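Local coordinates for protein poly-beta-1,6-N-acetyl-D-glucosamine N-deacetylase (Aggregatibacter actinomycetemcomitans, PDB 4U10) that probably removes N-acetyl groups from the polysaccharide poly-beta-1,6-N-acetyl-D-glucosamine, this chain being its zinc-binding polysaccharide deacetylase domain, at residues 49-52 with 53-56; 217-220 with 221-225; 229-232 with 233-236. One frame throughout, in Å; residues are numbered along the deposited sequence.

Interaction 1 (49-52 with 53-56); sequences VSWQ and QIID
The indole of W51 lies against I54 and I55, one turn further along the same helix, and here the contact is tight. I54 sets its CG2 methyl over the six-membered ring, 4.0 Å from the centroid and 22° off the normal, a CH-pi contact. In W51, CG anti to the backbone N (chi1 -171°) brings the ring system alongside both isoleucines. I55 comes at the ring obliquely, its CG1 3.6 Å from W51 NE1. From the other flank of I54, CD1 reaches V49 CG2 at 3.8 Å, the two side chains crossing at about a right angle. Y4 and V70 add to the cover of I54, and W51 meets the rings of H228 and F230 edge-to-face.

The other side of the turn is looser, polar and partly exposed. The side-chain NH2 of Q52 gives a hydrogen bond of 3.1 Å from NE2 to D56 OD1. The acceptor lies nearly in the amide plane, whereas the donor sits above the carboxylate plane, the two planes being 52° apart; OE1 of Q52 turns instead to R204.

Between these two sides sits the start of the helix, where S50 and Q53 exchange bonds. S50 OG, held between its backbone N and carbonyl carbon (chi1 64°), accepts from Q53 N at 3.2 Å. Q53 returns its extended chain so that OE1 takes the S50 N-H at 3.0 Å, in a nearly straight bond. Two backbone N-H groups thus find side-chain acceptors. This reciprocal pairing is a capping box, with S50 as N-cap, and it opens helix 51-58 in the beta-alpha-beta unit between strands 47-48 and 68-75.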
loop_
_atom_site.group_PDB
_atom_site.type_symbol
_atom_site.label_atom_id
_atom_site.label_comp_id
_atom_site.label_asym_id
_atom_site.label_seq_id
_atom_site.Cartn_x
_atom_site.Cartn_y
_atom_site.Cartn_z
ATOM N N VAL A 49 -0.745 -10.658 12.171
ATOM C CA VAL A 49 0.608 -10.436 12.631
ATOM C C VAL A 49 1.160 -9.152 12.001
ATOM O O VAL A 49 0.703 -8.701 10.966
ATOM C CB VAL A 49 1.516 -11.612 12.245
ATOM C CG1 VAL A 49 0.952 -12.915 12.848
ATOM C CG2 VAL A 49 1.661 -11.669 10.736
ATOM N N SER A 50 2.150 -8.562 12.640
ATOM C CA SER A 50 2.776 -7.361 12.128
ATOM C C SER A 50 3.870 -7.750 11.148
ATOM O O SER A 50 4.358 -8.905 11.131
ATOM C CB SER A 50 3.416 -6.604 13.290
ATOM O OG SER A 50 4.478 -7.370 13.876
ATOM N N TRP A 51 4.274 -6.783 10.322
ATOM C CA TRP A 51 5.360 -7.001 9.430
ATOM C C TRP A 51 6.610 -7.387 10.210
ATOM O O TRP A 51 7.391 -8.239 9.761
ATOM C CB TRP A 51 5.583 -5.795 8.503
ATOM C CG TRP A 51 6.550 -6.097 7.442
ATOM C CD1 TRP A 51 7.752 -5.542 7.324
ATOM C CD2 TRP A 51 6.441 -7.072 6.372
ATOM N NE1 TRP A 51 8.417 -6.084 6.270
ATOM C CE2 TRP A 51 7.629 -7.011 5.652
ATOM C CE3 TRP A 51 5.446 -7.959 5.942
ATOM C CZ2 TRP A 51 7.876 -7.809 4.529
ATOM C CZ3 TRP A 51 5.702 -8.754 4.882
ATOM C CH2 TRP A 51 6.919 -8.676 4.173
ATOM N N GLN A 52 6.824 -6.749 11.339
ATOM C CA GLN A 52 7.989 -7.093 12.185
ATOM C C GLN A 52 8.056 -8.613 12.537
ATOM O O GLN A 52 9.155 -9.226 12.527
ATOM C CB GLN A 52 8.012 -6.188 13.395
ATOM C CG GLN A 52 9.296 -6.219 14.172
ATOM C CD GLN A 52 10.528 -5.909 13.355
ATOM O OE1 GLN A 52 10.721 -4.794 12.897
ATOM N NE2 GLN A 52 11.418 -6.850 13.283
ATOM N N GLN A 53 6.910 -9.229 12.814
ATOM C CA GLN A 53 6.853 -10.676 13.075
ATOM C C GLN A 53 7.228 -11.488 11.864
ATOM O O GLN A 53 7.875 -12.538 11.983
ATOM C CB GLN A 53 5.440 -11.074 13.521
ATOM C CG GLN A 53 5.120 -10.609 14.930
ATOM C CD GLN A 53 3.719 -10.946 15.298
ATOM O OE1 GLN A 53 2.812 -10.142 15.097
ATOM N NE2 GLN A 53 3.505 -12.187 15.700
ATOM N N ILE A 54 6.818 -11.011 10.679
ATOM C CA ILE A 54 7.286 -11.599 9.427
ATOM C C ILE A 54 8.817 -11.535 9.328
ATOM O O ILE A 54 9.475 -12.515 8.992
ATOM C CB ILE A 54 6.695 -10.881 8.179
ATOM C CG1 ILE A 54 5.160 -10.869 8.175
ATOM C CG2 ILE A 54 7.156 -11.542 6.926
ATOM C CD1 ILE A 54 4.513 -12.221 8.318
ATOM N N ILE A 55 9.391 -10.366 9.604
ATOM C CA ILE A 55 10.831 -10.193 9.486
ATOM C C ILE A 55 11.561 -11.002 10.551
ATOM O O ILE A 55 12.573 -11.666 10.288
ATOM C CB ILE A 55 11.217 -8.689 9.568
ATOM C CG1 ILE A 55 10.687 -7.907 8.376
ATOM C CG2 ILE A 55 12.719 -8.575 9.590
ATOM C CD1 ILE A 55 11.249 -8.374 7.019
ATOM N N ASP A 56 11.010 -10.991 11.753
ATOM C CA ASP A 56 11.510 -11.832 12.826
ATOM C C ASP A 56 11.493 -13.300 12.484
ATOM O O ASP A 56 12.441 -14.001 12.840
ATOM C CB ASP A 56 10.730 -11.598 14.102
ATOM C CG ASP A 56 11.137 -10.350 14.778
ATOM O OD1 ASP A 56 12.111 -9.714 14.357
ATOM O OD2 ASP A 56 10.490 -9.976 15.724
#

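Interaction 2 (217-220 with 221-225); sequences AIDA and AKQSG
A220 O and S224 OG are tied together by one water molecule, which donates to the carbonyl oxygen of A220 over 2.7 Å and accepts from the serine hydroxyl; at 2.5 Å from S224 OG to the water, that second half is unusually short and less certain. The bridge joins residues four apart, just where the regular helix gives way to loop. Before it, the bonds are those of an ordinary helix: A221 N meets A217 O at 2.9 Å, and the next two amides repeat the pattern on I218 and D219.

The side chains divide by face. A217, A220 and A221 are buried, with A220 set against L184 and F188 of helix 177-199. On the polar flank, D219 has CG anti to its amide nitrogen (chi1 -177°), which carries the carboxylate toward Q223 and K222. It makes no hydrogen bond with either: D219 OD2 and Q223 OE1, 3.5 Å apart, are both acceptors, and K222 NZ stays 4.8 Å from D219 OD1. The partner of D219 is K181 on the neighbouring helix, in a salt bridge through OD2, and Q223 also packs on that lysine. The positive charge of K181 would probably ease the approach of the two oxygens.

The last turn closes on the backbone. S224 N bonds to A221 O at 2.9 Å, and that oxygen also receives the amide of the residue following G225. G225 N reaches K222 O at 3.0 Å, completing a type I turn. With its positive phi of 96°, G225 is the C-prime residue of a Schellman motif, which ends helix 215-222 ahead of strand 228-230 in a beta-alpha-beta unit.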
loop_
_atom_site.group_PDB
_atom_site.type_symbol
_atom_site.label_atom_id
_atom_site.label_comp_id
_atom_site.label_asym_id
_atom_site.label_seq_id
_atom_site.Cartn_x
_atom_site.Cartn_y
_atom_site.Cartn_z
ATOM N N ALA A 217 11.363 -1.946 -12.058
ATOM C CA ALA A 217 10.838 -1.368 -10.837
ATOM C C ALA A 217 11.377 -2.149 -9.655
ATOM O O ALA A 217 11.748 -1.574 -8.649
ATOM C CB ALA A 217 9.329 -1.418 -10.862
ATOM N N ILE A 218 11.443 -3.471 -9.762
ATOM C CA ILE A 218 11.894 -4.285 -8.624
ATOM C C ILE A 218 13.310 -3.922 -8.276
ATOM O O ILE A 218 13.655 -3.765 -7.105
ATOM C CB ILE A 218 11.842 -5.821 -8.940
ATOM C CG1 ILE A 218 10.433 -6.349 -8.717
ATOM C CG2 ILE A 218 12.750 -6.565 -7.997
ATOM C CD1 ILE A 218 10.196 -7.734 -9.286
ATOM N N ASP A 219 14.153 -3.804 -9.280
ATOM C CA ASP A 219 15.561 -3.538 -9.036
ATOM C C ASP A 219 15.778 -2.082 -8.549
ATOM O O ASP A 219 16.650 -1.823 -7.734
ATOM C CB ASP A 219 16.396 -3.802 -10.269
ATOM C CG ASP A 219 17.917 -3.599 -10.002
ATOM O OD1 ASP A 219 18.471 -4.398 -9.224
ATOM O OD2 ASP A 219 18.504 -2.597 -10.508
ATOM N N ALA A 220 14.953 -1.169 -9.041
ATOM C CA ALA A 220 14.964 0.239 -8.587
ATOM C C ALA A 220 14.621 0.337 -7.116
ATOM O O ALA A 220 15.264 1.090 -6.407
ATOM C CB ALA A 220 13.982 1.121 -9.399
ATOM N N ALA A 221 13.602 -0.416 -6.670
ATOM C CA ALA A 221 13.172 -0.446 -5.292
ATOM C C ALA A 221 14.250 -1.082 -4.417
ATOM O O ALA A 221 14.570 -0.564 -3.320
ATOM C CB ALA A 221 11.874 -1.211 -5.144
ATOM N N LYS A 222 14.760 -2.224 -4.861
ATOM C CA LYS A 222 15.829 -2.935 -4.163
ATOM C C LYS A 222 17.005 -2.012 -3.889
ATOM O O LYS A 222 17.561 -2.041 -2.794
ATOM C CB LYS A 222 16.268 -4.169 -4.971
ATOM C CG LYS A 222 17.661 -4.748 -4.649
ATOM C CD LYS A 222 17.805 -6.035 -5.448
ATOM C CE LYS A 222 19.220 -6.603 -5.508
ATOM N NZ LYS A 222 19.206 -7.978 -6.136
ATOM N N GLN A 223 17.395 -1.187 -4.849
ATOM C CA GLN A 223 18.497 -0.282 -4.588
ATOM C C GLN A 223 18.275 0.685 -3.432
ATOM O O GLN A 223 19.250 1.231 -2.931
ATOM C CB GLN A 223 18.876 0.537 -5.788
ATOM C CG GLN A 223 19.567 -0.240 -6.842
ATOM C CD GLN A 223 20.028 0.633 -7.976
ATOM O OE1 GLN A 223 19.730 0.365 -9.140
ATOM N NE2 GLN A 223 20.770 1.680 -7.646
ATOM N N SER A 224 17.019 0.968 -3.066
ATOM C CA SER A 224 16.751 1.863 -1.933
ATOM C C SER A 224 16.286 1.136 -0.684
ATOM O O SER A 224 15.792 1.765 0.243
ATOM C CB SER A 224 15.784 2.978 -2.330
ATOM O OG SER A 224 16.465 3.890 -3.173
ATOM N N GLY A 225 16.492 -0.168 -0.638
ATOM C CA GLY A 225 16.231 -0.955 0.560
ATOM C C GLY A 225 14.892 -1.633 0.614
ATOM O O GLY A 225 14.463 -2.044 1.683
HETATM O O HOH W 1 16.126 3.570 -5.680
#

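Interaction 3 (229-232 with 233-236); sequences HFAL and GQKI
The side chain of Q234 takes up a weak hydrogen bond from the backbone of L232. The glutamine turns its amide back on the preceding chain, and Q234 OE1 lies 2.9 Å from L232 N, but the N-H points well aside of it, at 128°. Two bends bring the amide there: CG of Q234 stands between the backbone N and the carbonyl carbon (chi1 47°), and chi2 of -100° folds the end over. The same oxygen comes close to the leucine side chain, with L232 CB 3.3 Å from Q234 OE1. NE2 has a weak bond of its own to G211 O, so both ends of the amide have a weak partner.

Strand 228-230 is the middle one of a three-stranded parallel sheet, and 231-236 is the loop by which the chain leaves it toward strand 238-239. The side chain of L232 is about 6 Å from those of H10 and D74 and from a bound zinc ion, which places this exit beside a metal site.

Apolar contact is equally sparse. A231 CB rests on the folded glutamine, 3.8 Å from Q234 CD, while the branched end of L232 extends off from 233-236.

Charge pairing falls to K235, whose NZ forms a salt bridge with D242 and a hydrogen bond with Y244 O.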
loop_
_atom_site.group_PDB
_atom_site.type_symbol
_atom_site.label_atom_id
_atom_site.label_comp_id
_atom_site.label_asym_id
_atom_site.label_seq_id
_atom_site.Cartn_x
_atom_site.Cartn_y
_atom_site.Cartn_z
ATOM N N HIS A 229 8.330 -6.512 -1.774
ATOM C CA HIS A 229 7.365 -5.720 -2.515
ATOM C C HIS A 229 5.980 -6.346 -2.490
ATOM O O HIS A 229 5.802 -7.564 -2.648
ATOM C CB HIS A 229 7.923 -5.400 -3.928
ATOM C CG HIS A 229 8.212 -6.594 -4.771
ATOM N ND1 HIS A 229 7.302 -7.115 -5.660
ATOM C CD2 HIS A 229 9.330 -7.345 -4.895
ATOM C CE1 HIS A 229 7.838 -8.138 -6.298
ATOM N NE2 HIS A 229 9.055 -8.317 -5.824
ATOM N N PHE A 230 4.968 -5.510 -2.332
ATOM C CA PHE A 230 3.578 -5.960 -2.258
ATOM C C PHE A 230 2.876 -5.731 -3.611
ATOM O O PHE A 230 2.651 -4.583 -4.016
ATOM C CB PHE A 230 2.824 -5.155 -1.193
ATOM C CG PHE A 230 3.089 -5.553 0.270
ATOM C CD1 PHE A 230 4.147 -6.342 0.672
ATOM C CD2 PHE A 230 2.247 -5.023 1.277
ATOM C CE1 PHE A 230 4.342 -6.617 2.063
ATOM C CE2 PHE A 230 2.423 -5.330 2.594
ATOM C CZ PHE A 230 3.459 -6.120 2.969
ATOM N N ALA A 231 2.437 -6.826 -4.242
ATOM C CA ALA A 231 1.597 -6.784 -5.462
ATOM C C ALA A 231 0.109 -7.065 -5.116
ATOM O O ALA A 231 -0.323 -6.834 -3.990
ATOM C CB ALA A 231 2.176 -7.763 -6.506
ATOM N N LEU A 232 -0.721 -7.486 -6.065
ATOM C CA LEU A 232 -2.059 -7.905 -5.722
ATOM C C LEU A 232 -2.127 -9.427 -5.917
ATOM O O LEU A 232 -1.186 -10.150 -5.519
ATOM C CB LEU A 232 -3.100 -7.112 -6.516
ATOM C CG LEU A 232 -3.215 -5.640 -6.109
ATOM C CD1 LEU A 232 -4.214 -4.882 -6.986
ATOM C CD2 LEU A 232 -3.672 -5.617 -4.671
ATOM N N GLY A 233 -3.209 -9.894 -6.542
ATOM C CA GLY A 233 -3.592 -11.314 -6.562
ATOM C C GLY A 233 -2.883 -12.196 -7.585
ATOM O O GLY A 233 -3.295 -13.322 -7.814
ATOM N N GLN A 234 -1.816 -11.684 -8.169
ATOM C CA GLN A 234 -0.947 -12.445 -9.059
ATOM C C GLN A 234 -0.046 -13.509 -8.352
ATOM O O GLN A 234 0.827 -14.153 -8.987
ATOM C CB GLN A 234 -0.117 -11.442 -9.900
ATOM C CG GLN A 234 0.566 -10.257 -9.182
ATOM C CD GLN A 234 -0.190 -8.926 -9.292
ATOM O OE1 GLN A 234 -1.221 -8.752 -8.655
ATOM N NE2 GLN A 234 0.332 -7.985 -10.085
ATOM N N LYS A 235 -0.245 -13.661 -7.038
ATOM C CA LYS A 235 0.447 -14.637 -6.172
ATOM C C LYS A 235 -0.394 -14.700 -4.908
ATOM O O LYS A 235 -0.872 -13.655 -4.435
ATOM C CB LYS A 235 1.856 -14.158 -5.825
ATOM C CG LYS A 235 2.593 -15.013 -4.806
ATOM C CD LYS A 235 4.057 -14.627 -4.756
ATOM C CE LYS A 235 4.858 -15.647 -3.994
ATOM N NZ LYS A 235 5.549 -15.051 -2.829
ATOM N N ILE A 236 -0.635 -15.891 -4.368
ATOM C CA ILE A 236 -1.627 -15.986 -3.287
ATOM C C ILE A 236 -0.971 -16.352 -1.965
ATOM O O ILE A 236 -1.218 -15.693 -0.943
ATOM C CB ILE A 236 -2.773 -16.984 -3.592
ATOM C CG1 ILE A 236 -3.543 -16.604 -4.884
ATOM C CG2 ILE A 236 -3.708 -17.137 -2.396
ATOM C CD1 ILE A 236 -4.285 -15.278 -4.919
#

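In the fold
All three are short-range contacts within one run of chain, yet each takes the chemistry of its place. Interaction 1 starts a helix and interaction 2 ends one; both are partly buried, and both use side chains or water to serve backbone groups at a helix end. Interaction 3 is a surface contact in a loop, and the hydrogen bond between its segments is weak. Interactions 1 and 2 do not touch, their centres being about 21 Å apart, but strand 228-230 meets both: W51 CZ3 packs on F230 CE1 at 3.8 Å, and I218 CD1 on H229 NE2 at 3.7 Å. Interactions 2 and 3 follow each other along the chain, as helix 215-222 and its next strand.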